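Local coordinates for allantoicase (Saccharomyces cerevisiae, PDB 1O59), which hydrolyses allantoate to (S)-ureidoglycolate and urea, a step of allantoin degradation that lets yeast use purines as secondary nitrogen sources, at residues Q62-I67 against I187-L192; I289-C294 against E311-S316; P236-D241 against I275-H280; K33-I38 against G216-K221. All coordinates share one frame; numbering follows the deposited sequence.

Contact 1 of 4, residues Q62-I67 against I187-L192; sequences QPTAPI and IARFRL
Gln62 and Thr64 present their backbone carbonyls to two arginines, Arg189 and Arg191, of strand 186-196. This strand carries a classic beta bulge, with Ala188 and Arg189 both facing Asp113, in a domain consistent with the jelly-roll sandwich of the galactose-binding clan. Residues 62-67 form an irregular loop over it, and arginine side chains bonding to loop carbonyls, rather than sheet bonds, make most of the joint.

The tight part surrounds the buried Arg189. Its guanidinium grips Thr64 side-on. NE donates to Thr64 O at 3.0 Å, and NH2 of Arg189 donates to Thr64 OG1 at 3.1 Å. The hydroxyl lies between the backbone N and the carbonyl carbon of Thr64 (chi1 46°), where the same guanidinium reaches both oxygens. Pro66 lies over one face of this group, its CA 3.7 Å from Arg189 NH2. Gln62 CB lies over the opposite face. At the remaining corner, Arg189 NH1 bonds to Ala188 O at 3.0 Å and forms a salt bridge with Asp81. Edge bonds and covered faces together fix the rotation of the group. Pro66 CG also packs on Ala188 CB at 3.9 Å.

The looser side faces solvent. Pro63 and Ala65 are exposed there, and both point away from the strand. Arg191, partly exposed, bonds end-on to a single oxygen. Its NH1 and NH2 each lie 2.8 Å from Gln62 O. NH2 comes nearly in line with the Gln62 C=O bond (160°), whereas NH1 stands 48° above the carbonyl plane.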
loop_
_atom_site.group_PDB
_atom_site.type_symbol
_atom_site.label_atom_id
_atom_site.label_comp_id
_atom_site.label_asym_id
_atom_site.label_seq_id
_atom_site.Cartn_x
_atom_site.Cartn_y
_atom_site.Cartn_z
ATOM N N GLN A 62 -0.149 -7.972 -7.135
ATOM C CA GLN A 62 0.816 -7.193 -7.914
ATOM C C GLN A 62 0.447 -5.698 -7.907
ATOM O O GLN A 62 -0.716 -5.325 -7.923
ATOM C CB GLN A 62 0.972 -7.740 -9.358
ATOM C CG GLN A 62 1.494 -9.180 -9.397
ATOM C CD GLN A 62 2.832 -9.353 -8.615
ATOM O OE1 GLN A 62 3.829 -8.655 -8.908
ATOM N NE2 GLN A 62 2.838 -10.244 -7.613
ATOM N N PRO A 63 1.455 -4.848 -7.907
ATOM C CA PRO A 63 1.248 -3.397 -7.851
ATOM C C PRO A 63 0.570 -2.769 -9.075
ATOM O O PRO A 63 -0.013 -1.676 -8.978
ATOM C CB PRO A 63 2.673 -2.855 -7.724
ATOM C CG PRO A 63 3.561 -3.945 -8.139
ATOM C CD PRO A 63 2.876 -5.217 -7.952
ATOM N N THR A 64 0.667 -3.450 -10.205
ATOM C CA THR A 64 0.178 -2.943 -11.477
ATOM C C THR A 64 -1.339 -3.027 -11.542
ATOM O O THR A 64 -1.975 -3.799 -10.819
ATOM C CB THR A 64 0.742 -3.804 -12.600
ATOM O OG1 THR A 64 0.592 -5.182 -12.242
ATOM C CG2 THR A 64 2.243 -3.684 -12.705
ATOM N N ALA A 65 -1.925 -2.235 -12.416
ATOM C CA ALA A 65 -3.338 -2.397 -12.715
ATOM C C ALA A 65 -3.397 -3.524 -13.711
ATOM O O ALA A 65 -2.447 -3.695 -14.479
ATOM C CB ALA A 65 -3.955 -1.111 -13.290
ATOM N N PRO A 66 -4.481 -4.293 -13.704
ATOM C CA PRO A 66 -4.593 -5.442 -14.586
ATOM C C PRO A 66 -4.798 -5.035 -16.046
ATOM O O PRO A 66 -5.348 -3.961 -16.333
ATOM C CB PRO A 66 -5.805 -6.203 -14.047
ATOM C CG PRO A 66 -6.422 -5.360 -13.001
ATOM C CD PRO A 66 -5.685 -4.102 -12.877
ATOM N N ILE A 67 -4.319 -5.902 -16.941
ATOM C CA ILE A 67 -4.322 -5.661 -18.396
ATOM C C ILE A 67 -4.909 -6.846 -19.152
ATOM O O ILE A 67 -4.995 -7.951 -18.613
ATOM C CB ILE A 67 -2.889 -5.373 -18.919
ATOM C CG1 ILE A 67 -1.923 -6.484 -18.491
ATOM C CG2 ILE A 67 -2.396 -4.032 -18.424
ATOM C CD1 ILE A 67 -0.628 -6.507 -19.279
ATOM N N ILE A 187 -10.512 -13.578 -10.222
ATOM C CA ILE A 187 -10.319 -12.280 -9.623
ATOM C C ILE A 187 -8.974 -11.718 -10.114
ATOM O O ILE A 187 -7.940 -12.376 -10.006
ATOM C CB ILE A 187 -10.320 -12.375 -8.078
ATOM C CG1 ILE A 187 -11.694 -12.849 -7.541
ATOM C CG2 ILE A 187 -9.948 -11.012 -7.452
ATOM C CD1 ILE A 187 -11.665 -13.229 -6.054
ATOM N N ALA A 188 -9.003 -10.475 -10.581
ATOM C CA ALA A 188 -7.815 -9.793 -11.083
ATOM C C ALA A 188 -6.918 -9.316 -9.932
ATOM O O ALA A 188 -5.742 -9.717 -9.856
ATOM C CB ALA A 188 -8.227 -8.627 -11.992
ATOM N N ARG A 189 -7.479 -8.508 -9.024
ATOM C CA ARG A 189 -6.701 -7.927 -7.926
ATOM C C ARG A 189 -7.384 -7.995 -6.602
ATOM O O ARG A 189 -8.628 -7.872 -6.517
ATOM C CB ARG A 189 -6.354 -6.458 -8.179
ATOM C CG ARG A 189 -5.337 -6.219 -9.303
ATOM C CD ARG A 189 -3.973 -6.812 -9.056
ATOM N NE ARG A 189 -3.055 -6.488 -10.168
ATOM C CZ ARG A 189 -2.965 -7.165 -11.310
ATOM N NH1 ARG A 189 -3.676 -8.263 -11.530
ATOM N NH2 ARG A 189 -2.109 -6.764 -12.226
ATOM N N PHE A 190 -6.569 -8.134 -5.556
ATOM C CA PHE A 190 -7.070 -8.062 -4.165
ATOM C C PHE A 190 -6.195 -7.163 -3.301
ATOM O O PHE A 190 -5.036 -7.480 -3.053
ATOM C CB PHE A 190 -7.160 -9.468 -3.573
ATOM C CG PHE A 190 -7.573 -9.524 -2.107
ATOM C CD1 PHE A 190 -8.555 -8.654 -1.575
ATOM C CD2 PHE A 190 -7.011 -10.489 -1.265
ATOM C CE1 PHE A 190 -8.934 -8.730 -0.233
ATOM C CE2 PHE A 190 -7.410 -10.586 0.067
ATOM C CZ PHE A 190 -8.373 -9.702 0.582
ATOM N N ARG A 191 -6.747 -6.029 -2.879
ATOM C CA ARG A 191 -6.076 -5.117 -1.953
ATOM C C ARG A 191 -6.736 -5.220 -0.580
ATOM O O ARG A 191 -7.943 -5.216 -0.494
ATOM C CB ARG A 191 -6.236 -3.665 -2.432
ATOM C CG ARG A 191 -5.971 -3.399 -3.904
ATOM C CD ARG A 191 -4.650 -3.932 -4.395
ATOM N NE ARG A 191 -4.290 -3.533 -5.769
ATOM C CZ ARG A 191 -3.264 -4.075 -6.439
ATOM N NH1 ARG A 191 -2.562 -5.062 -5.884
ATOM N NH2 ARG A 191 -2.953 -3.662 -7.665
ATOM N N LEU A 192 -5.966 -5.286 0.492
ATOM C CA LEU A 192 -6.559 -5.229 1.826
ATOM C C LEU A 192 -5.911 -4.126 2.688
ATOM O O LEU A 192 -4.703 -4.156 2.975
ATOM C CB LEU A 192 -6.507 -6.598 2.533
ATOM C CG LEU A 192 -7.461 -6.662 3.733
ATOM C CD1 LEU A 192 -8.947 -6.793 3.326
ATOM C CD2 LEU A 192 -7.069 -7.780 4.637
#

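Contact 2 of 4, residues I289-C294 against E311-S316; sequences ITVEGC and ELVGKS
Val291 O is gripped by two consecutive backbone amides, Leu312 N and Val313 N, each at 2.8 Å. Both donors lie in its carbonyl plane, and Val313 N sits on a lone pair. Two residues facing one make a classic beta bulge. It interrupts the antiparallel pairing of strand 288-294 with strand 309-317, an outermost strand of a five-stranded sheet. Val291 N returns a bond to Val313 O at 2.9 Å. A second shift of register follows, and beyond it Ile289 and Ser316 exchange bonds in both directions, with Ile289 N to Ser316 O at 2.9 Å.

The bulge sends Leu312 toward the neighbouring strand. Its CD1 lies over the backbone of Gly293, 3.5 Å from Gly293 N, where no side chain stands in the way. Val291 and Val313 are on one face of the sheet and meet CB to CB at 3.9 Å. Val313 holds CG1 anti to its backbone N (chi1 -180°), and this methyl touches Ile289 CD1 at 4.1 Å. Strands 270-277 and 323-331 pack against this apolar face through Ile274, Tyr326 and Ile328. Near the second shift, Ser316 OG bonds to Gly314 O at 2.9 Å.

The edge strand is thus held by main-chain bonds despite its kinks. By accepting from two amides, Val291 O accommodates the extra residue, and both amides keep a partner. Apolar side chains remain directed into the sandwich.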
loop_
_atom_site.group_PDB
_atom_site.type_symbol
_atom_site.label_atom_id
_atom_site.label_comp_id
_atom_site.label_asym_id
_atom_site.label_seq_id
_atom_site.Cartn_x
_atom_site.Cartn_y
_atom_site.Cartn_z
ATOM N N ILE A 289 15.138 19.916 -3.929
ATOM C CA ILE A 289 14.127 19.458 -2.958
ATOM C C ILE A 289 14.195 20.268 -1.661
ATOM O O ILE A 289 15.193 20.888 -1.349
ATOM C CB ILE A 289 14.236 17.904 -2.634
ATOM C CG1 ILE A 289 15.518 17.575 -1.871
ATOM C CG2 ILE A 289 14.123 17.033 -3.888
ATOM C CD1 ILE A 289 15.392 17.639 -0.380
ATOM N N THR A 290 13.095 20.245 -0.922
ATOM C CA THR A 290 13.086 20.657 0.475
ATOM C C THR A 290 12.296 19.622 1.270
ATOM O O THR A 290 11.531 18.872 0.709
ATOM C CB THR A 290 12.450 22.087 0.691
ATOM O OG1 THR A 290 11.067 22.085 0.304
ATOM C CG2 THR A 290 13.095 23.168 -0.165
ATOM N N VAL A 291 12.491 19.600 2.577
ATOM C CA VAL A 291 11.693 18.779 3.443
ATOM C C VAL A 291 11.281 19.646 4.628
ATOM O O VAL A 291 12.135 20.256 5.257
ATOM C CB VAL A 291 12.467 17.556 3.951
ATOM C CG1 VAL A 291 11.555 16.670 4.800
ATOM C CG2 VAL A 291 13.083 16.770 2.782
ATOM N N GLU A 292 9.978 19.732 4.897
ATOM C CA GLU A 292 9.467 20.388 6.096
ATOM C C GLU A 292 8.836 19.367 6.984
ATOM O O GLU A 292 8.419 18.303 6.513
ATOM C CB GLU A 292 8.400 21.406 5.752
ATOM C CG GLU A 292 8.911 22.521 4.854
ATOM C CD GLU A 292 8.111 22.597 3.577
ATOM O OE1 GLU A 292 7.203 23.487 3.583
ATOM O OE2 GLU A 292 8.369 21.736 2.632
ATOM N N GLY A 293 8.774 19.714 8.264
ATOM C CA GLY A 293 8.048 18.969 9.258
ATOM C C GLY A 293 6.971 19.819 9.896
ATOM O O GLY A 293 7.010 21.046 9.854
ATOM N N CYS A 294 5.985 19.174 10.485
ATOM C CA CYS A 294 5.035 19.914 11.268
ATOM C C CYS A 294 4.379 19.057 12.331
ATOM O O CYS A 294 4.355 17.844 12.216
ATOM C CB CYS A 294 4.002 20.546 10.348
ATOM S SG CYS A 294 2.365 19.864 10.486
ATOM N N GLU A 311 11.058 24.268 8.519
ATOM C CA GLU A 311 12.029 23.658 7.628
ATOM C C GLU A 311 12.858 22.587 8.317
ATOM O O GLU A 311 13.337 22.811 9.422
ATOM C CB GLU A 311 12.971 24.728 7.105
ATOM C CG GLU A 311 14.195 24.210 6.352
ATOM C CD GLU A 311 14.975 25.355 5.725
ATOM O OE1 GLU A 311 14.592 25.798 4.611
ATOM O OE2 GLU A 311 15.951 25.828 6.352
ATOM N N LEU A 312 13.040 21.441 7.649
ATOM C CA LEU A 312 14.002 20.416 8.086
ATOM C C LEU A 312 15.164 20.335 7.112
ATOM O O LEU A 312 16.307 20.305 7.524
ATOM C CB LEU A 312 13.344 19.036 8.203
ATOM C CG LEU A 312 12.165 18.895 9.156
ATOM C CD1 LEU A 312 11.505 17.574 8.914
ATOM C CD2 LEU A 312 12.617 19.043 10.573
ATOM N N VAL A 313 14.854 20.267 5.823
ATOM C CA VAL A 313 15.848 20.445 4.770
ATOM C C VAL A 313 15.481 21.636 3.877
ATOM O O VAL A 313 14.373 21.729 3.359
ATOM C CB VAL A 313 16.042 19.172 3.927
ATOM C CG1 VAL A 313 17.088 19.402 2.852
ATOM C CG2 VAL A 313 16.454 18.003 4.819
ATOM N N GLY A 314 16.427 22.568 3.775
ATOM C CA GLY A 314 16.326 23.727 2.913
ATOM C C GLY A 314 16.643 23.348 1.494
ATOM O O GLY A 314 16.975 22.203 1.216
ATOM N N LYS A 315 16.512 24.321 0.593
ATOM C CA LYS A 315 16.587 24.068 -0.852
ATOM C C LYS A 315 17.918 23.400 -1.140
ATOM O O LYS A 315 18.962 23.958 -0.828
ATOM C CB LYS A 315 16.431 25.376 -1.639
ATOM C CG LYS A 315 16.233 25.220 -3.148
ATOM C CD LYS A 315 15.751 26.535 -3.755
ATOM C CE LYS A 315 15.842 26.555 -5.291
ATOM N NZ LYS A 315 16.465 27.823 -5.854
ATOM N N SER A 316 17.862 22.193 -1.709
ATOM C CA SER A 316 19.030 21.347 -1.882
ATOM C C SER A 316 19.023 20.813 -3.281
ATOM O O SER A 316 18.027 20.240 -3.715
ATOM C CB SER A 316 18.980 20.159 -0.915
ATOM O OG SER A 316 19.182 20.573 0.418
#

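Contact 3 of 4, residues P236-D241 against I275-H280; sequences PGRGHD and IVDTAH
Arg238 and Asp277 form a two-bond salt bridge between the 236-241 loop and the end of strand 270-277. Arg238 NE donates to Asp277 OD2 at 2.9 Å, and Arg238 NH2 donates to Asp277 OD1 at 2.8 Å. Each oxygen uses its syn lone pair, though the two planes are turned 32° apart. A bend in the arginine chain (chi3 73°) brings NE and NH2 round to the carboxylate. Ala279 CB lies close by, 3.4 Å from Arg238 NH2.

The His280 ring makes the second meeting. One face receives Asp241 CA, a CH-pi contact at 4.0 Å from the ring centroid, and His240 O lies over the same face. His280 NE2 reaches Gly239 O at 3.5 Å, a weak bond.

Further out, Asp277 OD1 also accepts from Ala279 N at 3.0 Å, from above the carboxylate plane. This closes an Asx turn as the strand ends. Asp321 bonds His280 N, and Lys348 NZ bonds Arg238 O. Ser243 holds the carboxylate of Asp241.

The chemistry is uneven. Paired charges probably anchor the loop at Arg238, while the His280 end relies mostly on packing over a ring face.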
loop_
_atom_site.group_PDB
_atom_site.type_symbol
_atom_site.label_atom_id
_atom_site.label_comp_id
_atom_site.label_asym_id
_atom_site.label_seq_id
_atom_site.Cartn_x
_atom_site.Cartn_y
_atom_site.Cartn_z
ATOM N N PRO A 236 9.977 -0.727 1.289
ATOM C CA PRO A 236 11.276 -1.343 1.470
ATOM C C PRO A 236 12.081 -1.288 0.169
ATOM O O PRO A 236 11.491 -1.265 -0.938
ATOM C CB PRO A 236 10.965 -2.815 1.844
ATOM C CG PRO A 236 9.473 -2.927 2.000
ATOM C CD PRO A 236 8.875 -1.704 1.316
ATOM N N GLY A 237 13.412 -1.290 0.316
ATOM C CA GLY A 237 14.311 -1.369 -0.804
ATOM C C GLY A 237 14.415 -0.093 -1.591
ATOM O O GLY A 237 13.762 0.913 -1.311
ATOM N N ARG A 238 15.267 -0.136 -2.591
ATOM C CA ARG A 238 15.405 0.969 -3.519
ATOM C C ARG A 238 14.566 0.734 -4.764
ATOM O O ARG A 238 14.549 1.579 -5.641
ATOM C CB ARG A 238 16.865 1.124 -3.916
ATOM C CG ARG A 238 17.760 1.564 -2.773
ATOM C CD ARG A 238 19.110 2.000 -3.234
ATOM N NE ARG A 238 19.044 3.296 -3.907
ATOM C CZ ARG A 238 20.048 3.802 -4.613
ATOM N NH1 ARG A 238 21.177 3.131 -4.735
ATOM N NH2 ARG A 238 19.925 4.985 -5.195
ATOM N N GLY A 239 13.888 -0.414 -4.842
ATOM C CA GLY A 239 13.011 -0.721 -5.963
ATOM C C GLY A 239 13.777 -1.192 -7.184
ATOM O O GLY A 239 15.006 -1.377 -7.124
ATOM N N HIS A 240 13.052 -1.350 -8.293
ATOM C CA HIS A 240 13.577 -1.987 -9.488
ATOM C C HIS A 240 13.710 -1.066 -10.718
ATOM O O HIS A 240 14.600 -1.229 -11.522
ATOM C CB HIS A 240 12.690 -3.190 -9.782
ATOM C CG HIS A 240 12.957 -3.826 -11.111
ATOM N ND1 HIS A 240 14.076 -4.595 -11.352
ATOM C CD2 HIS A 240 12.258 -3.794 -12.275
ATOM C CE1 HIS A 240 14.061 -5.001 -12.612
ATOM N NE2 HIS A 240 12.974 -4.521 -13.196
ATOM N N ASP A 241 12.805 -0.109 -10.869
ATOM C CA ASP A 241 12.829 0.848 -11.963
ATOM C C ASP A 241 12.009 2.072 -11.578
ATOM O O ASP A 241 11.710 2.239 -10.393
ATOM C CB ASP A 241 12.342 0.194 -13.259
ATOM C CG ASP A 241 10.900 -0.317 -13.201
ATOM O OD1 ASP A 241 10.054 0.102 -12.378
ATOM O OD2 ASP A 241 10.522 -1.159 -14.021
ATOM N N ILE A 275 16.890 11.049 4.288
ATOM C CA ILE A 275 17.407 10.516 3.028
ATOM C C ILE A 275 16.359 10.654 1.920
ATOM O O ILE A 275 15.245 10.183 2.052
ATOM C CB ILE A 275 17.819 9.034 3.179
ATOM C CG1 ILE A 275 18.758 8.848 4.376
ATOM C CG2 ILE A 275 18.471 8.551 1.886
ATOM C CD1 ILE A 275 19.166 7.388 4.580
ATOM N N VAL A 276 16.742 11.313 0.839
ATOM C CA VAL A 276 15.910 11.422 -0.347
ATOM C C VAL A 276 16.627 10.688 -1.485
ATOM O O VAL A 276 17.759 11.027 -1.866
ATOM C CB VAL A 276 15.646 12.885 -0.671
ATOM C CG1 VAL A 276 14.792 13.034 -1.888
ATOM C CG2 VAL A 276 14.964 13.535 0.477
ATOM N N ASP A 277 15.948 9.661 -1.994
ATOM C CA ASP A 277 16.514 8.721 -2.945
ATOM C C ASP A 277 15.860 8.840 -4.308
ATOM O O ASP A 277 14.650 8.621 -4.451
ATOM C CB ASP A 277 16.301 7.315 -2.405
ATOM C CG ASP A 277 17.080 6.265 -3.150
ATOM O OD1 ASP A 277 17.797 6.539 -4.163
ATOM O OD2 ASP A 277 17.060 5.105 -2.718
ATOM N N THR A 278 16.664 9.191 -5.306
ATOM C CA THR A 278 16.205 9.307 -6.700
ATOM C C THR A 278 16.605 8.106 -7.564
ATOM O O THR A 278 16.712 8.224 -8.768
ATOM C CB THR A 278 16.779 10.585 -7.312
ATOM O OG1 THR A 278 18.202 10.618 -7.134
ATOM C CG2 THR A 278 16.252 11.829 -6.564
ATOM N N ALA A 279 16.841 6.960 -6.928
ATOM C CA ALA A 279 17.133 5.697 -7.620
ATOM C C ALA A 279 16.282 5.549 -8.879
ATOM O O ALA A 279 15.062 5.734 -8.838
ATOM C CB ALA A 279 16.920 4.486 -6.684
ATOM N N HIS A 280 16.957 5.247 -9.985
ATOM C CA HIS A 280 16.341 5.055 -11.320
ATOM C C HIS A 280 15.790 6.276 -12.020
ATOM O O HIS A 280 15.587 6.200 -13.231
ATOM C CB HIS A 280 15.307 3.923 -11.356
ATOM C CG HIS A 280 15.788 2.683 -10.682
ATOM N ND1 HIS A 280 16.879 1.976 -11.133
ATOM C CD2 HIS A 280 15.387 2.074 -9.544
ATOM C CE1 HIS A 280 17.101 0.952 -10.322
ATOM N NE2 HIS A 280 16.197 0.981 -9.358
#

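Contact 4 of 4, residues K33-I38 against G216-K221; sequences KAVDVI and GAVALK
Lys33 and Val218 mark the closest backbone approach of these segments, with their CA atoms 6.2 Å apart. Lys33 leaves the helix 21-31 with positive phi (56°), and the chain then enters the short strand 35-36. No hydrogen bond joins the two segments, and they belong to different sheets. Strand 35-36 pairs with strand 186-196 in one sheet. Strand 218-222 is an outermost strand of a five-stranded sheet of the second allantoicase repeat. The contact is therefore a packing joint between two beta-sandwich units, consistent with the jelly-roll fold of the galactose-binding clan. A classic beta bulge lies within 216-221, where Leu220 and Lys221 both face Val261.

Val218 carries the joint and divides its methyls between partners. CG1 stands between its own backbone N and carbonyl carbon (chi1 70°), which turns it to the backbone end of Lys33, 4.1 Å from Lys33 CB. The other methyl, Val218 CG2, meets Val35 CG1 at 3.8 Å. It also lies 3.8 Å from Ala34 O, so a backbone carbonyl shares this apolar spot. The valine side chains run at a slant to one another.

Around this core, Arg195 of strand 186-196 bonds to Gly216 O and touches the Lys33 side chain. The lysine chain bends at chi2 (-57°) and then runs extended toward strand 258-263. There its ammonium bonds to Gln263 OE1. The same nitrogen ends beside Leu220, with Lys33 NZ 4.2 Å from Leu220 CD1.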
loop_
_atom_site.group_PDB
_atom_site.type_symbol
_atom_site.label_atom_id
_atom_site.label_comp_id
_atom_site.label_asym_id
_atom_site.label_seq_id
_atom_site.Cartn_x
_atom_site.Cartn_y
_atom_site.Cartn_z
ATOM N N LYS A 33 -5.534 5.818 8.347
ATOM C CA LYS A 33 -4.079 5.741 8.195
ATOM C C LYS A 33 -3.643 4.385 7.638
ATOM O O LYS A 33 -2.621 3.826 8.057
ATOM C CB LYS A 33 -3.375 6.017 9.540
ATOM C CG LYS A 33 -3.952 7.201 10.361
ATOM C CD LYS A 33 -3.962 8.557 9.604
ATOM C CE LYS A 33 -4.579 9.689 10.473
ATOM N NZ LYS A 33 -4.289 11.048 9.939
ATOM N N ALA A 34 -4.407 3.864 6.692
ATOM C CA ALA A 34 -4.212 2.505 6.240
ATOM C C ALA A 34 -3.503 2.410 4.902
ATOM O O ALA A 34 -3.512 3.353 4.098
ATOM C CB ALA A 34 -5.526 1.816 6.148
ATOM N N VAL A 35 -2.931 1.226 4.672
ATOM C CA VAL A 35 -2.200 0.873 3.455
ATOM C C VAL A 35 -2.573 -0.553 3.042
ATOM O O VAL A 35 -3.139 -1.300 3.839
ATOM C CB VAL A 35 -0.676 0.944 3.685
ATOM C CG1 VAL A 35 -0.242 2.370 4.068
ATOM C CG2 VAL A 35 -0.236 -0.073 4.767
ATOM N N ASP A 36 -2.247 -0.920 1.804
ATOM C CA ASP A 36 -2.431 -2.299 1.309
ATOM C C ASP A 36 -1.348 -3.224 1.877
ATOM O O ASP A 36 -0.214 -3.338 1.343
ATOM C CB ASP A 36 -2.447 -2.324 -0.214
ATOM C CG ASP A 36 -2.540 -3.723 -0.787
ATOM O OD1 ASP A 36 -3.035 -4.630 -0.064
ATOM O OD2 ASP A 36 -2.145 -3.987 -1.964
ATOM N N VAL A 37 -1.715 -3.896 2.969
ATOM C CA VAL A 37 -0.758 -4.654 3.745
ATOM C C VAL A 37 -0.424 -6.005 3.107
ATOM O O VAL A 37 0.476 -6.689 3.594
ATOM C CB VAL A 37 -1.247 -4.874 5.193
ATOM C CG1 VAL A 37 -1.372 -3.541 5.944
ATOM C CG2 VAL A 37 -2.584 -5.658 5.208
ATOM N N ILE A 38 -1.168 -6.395 2.060
ATOM C CA ILE A 38 -0.895 -7.633 1.316
ATOM C C ILE A 38 -0.255 -7.418 -0.051
ATOM O O ILE A 38 0.059 -8.401 -0.734
ATOM C CB ILE A 38 -2.156 -8.502 1.140
ATOM C CG1 ILE A 38 -3.200 -7.796 0.265
ATOM C CG2 ILE A 38 -2.710 -8.857 2.498
ATOM C CD1 ILE A 38 -4.490 -8.558 0.088
ATOM N N GLY A 216 4.376 2.202 10.444
ATOM C CA GLY A 216 3.106 2.912 10.573
ATOM C C GLY A 216 3.048 4.240 9.844
ATOM O O GLY A 216 2.123 5.002 10.060
ATOM N N ALA A 217 4.036 4.544 9.005
ATOM C CA ALA A 217 4.010 5.767 8.223
ATOM C C ALA A 217 3.098 5.569 7.020
ATOM O O ALA A 217 2.996 4.470 6.483
ATOM C CB ALA A 217 5.384 6.128 7.767
ATOM N N VAL A 218 2.445 6.651 6.607
ATOM C CA VAL A 218 1.447 6.623 5.551
ATOM C C VAL A 218 1.476 7.955 4.756
ATOM O O VAL A 218 1.562 9.037 5.328
ATOM C CB VAL A 218 0.030 6.279 6.134
ATOM C CG1 VAL A 218 -0.498 7.390 6.937
ATOM C CG2 VAL A 218 -0.960 5.967 5.053
ATOM N N ALA A 219 1.455 7.848 3.426
ATOM C CA ALA A 219 1.413 9.009 2.550
ATOM C C ALA A 219 -0.023 9.529 2.503
ATOM O O ALA A 219 -0.944 8.801 2.163
ATOM C CB ALA A 219 1.895 8.631 1.152
ATOM N N LEU A 220 -0.195 10.795 2.842
ATOM C CA LEU A 220 -1.508 11.359 3.044
ATOM C C LEU A 220 -2.048 12.190 1.902
ATOM O O LEU A 220 -3.227 12.076 1.589
ATOM C CB LEU A 220 -1.530 12.212 4.327
ATOM C CG LEU A 220 -1.630 11.383 5.608
ATOM C CD1 LEU A 220 -1.833 12.313 6.759
ATOM C CD2 LEU A 220 -2.759 10.340 5.556
ATOM N N LYS A 221 -1.226 13.062 1.335
ATOM C CA LYS A 221 -1.686 14.076 0.385
ATOM C C LYS A 221 -0.567 14.391 -0.565
ATOM O O LYS A 221 0.591 14.290 -0.207
ATOM C CB LYS A 221 -2.147 15.356 1.095
ATOM C CG LYS A 221 -3.573 15.255 1.630
ATOM C CD LYS A 221 -4.410 16.563 1.535
ATOM C CE LYS A 221 -5.949 16.237 1.690
ATOM N NZ LYS A 221 -6.926 17.381 1.441
#

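Contact 4 joins the two halves of the chain, about 6 Å from its centre. Contact 1 lies in one allantoicase repeat, and contacts 2 and 3 lie in the other. Contact 1 is nested in the long loop closed by contact 4 and touches it directly: Leu192 O is 3.0 Å from Val37 N, a probable hydrogen bond just past the end of strand 35-36, which neighbours strand 186-196 in one sheet. Contacts 2 and 3 meet by packing, Ile289 CD1 on Val276 CG2 at 4.2 Å. Contacts 2 and 4 reach the same five-stranded sheet at its two outermost strands, with centres 22 Å apart. Contacts 1 and 2 are farthest apart, 35 Å between centres, on opposite sides of the chain's centre.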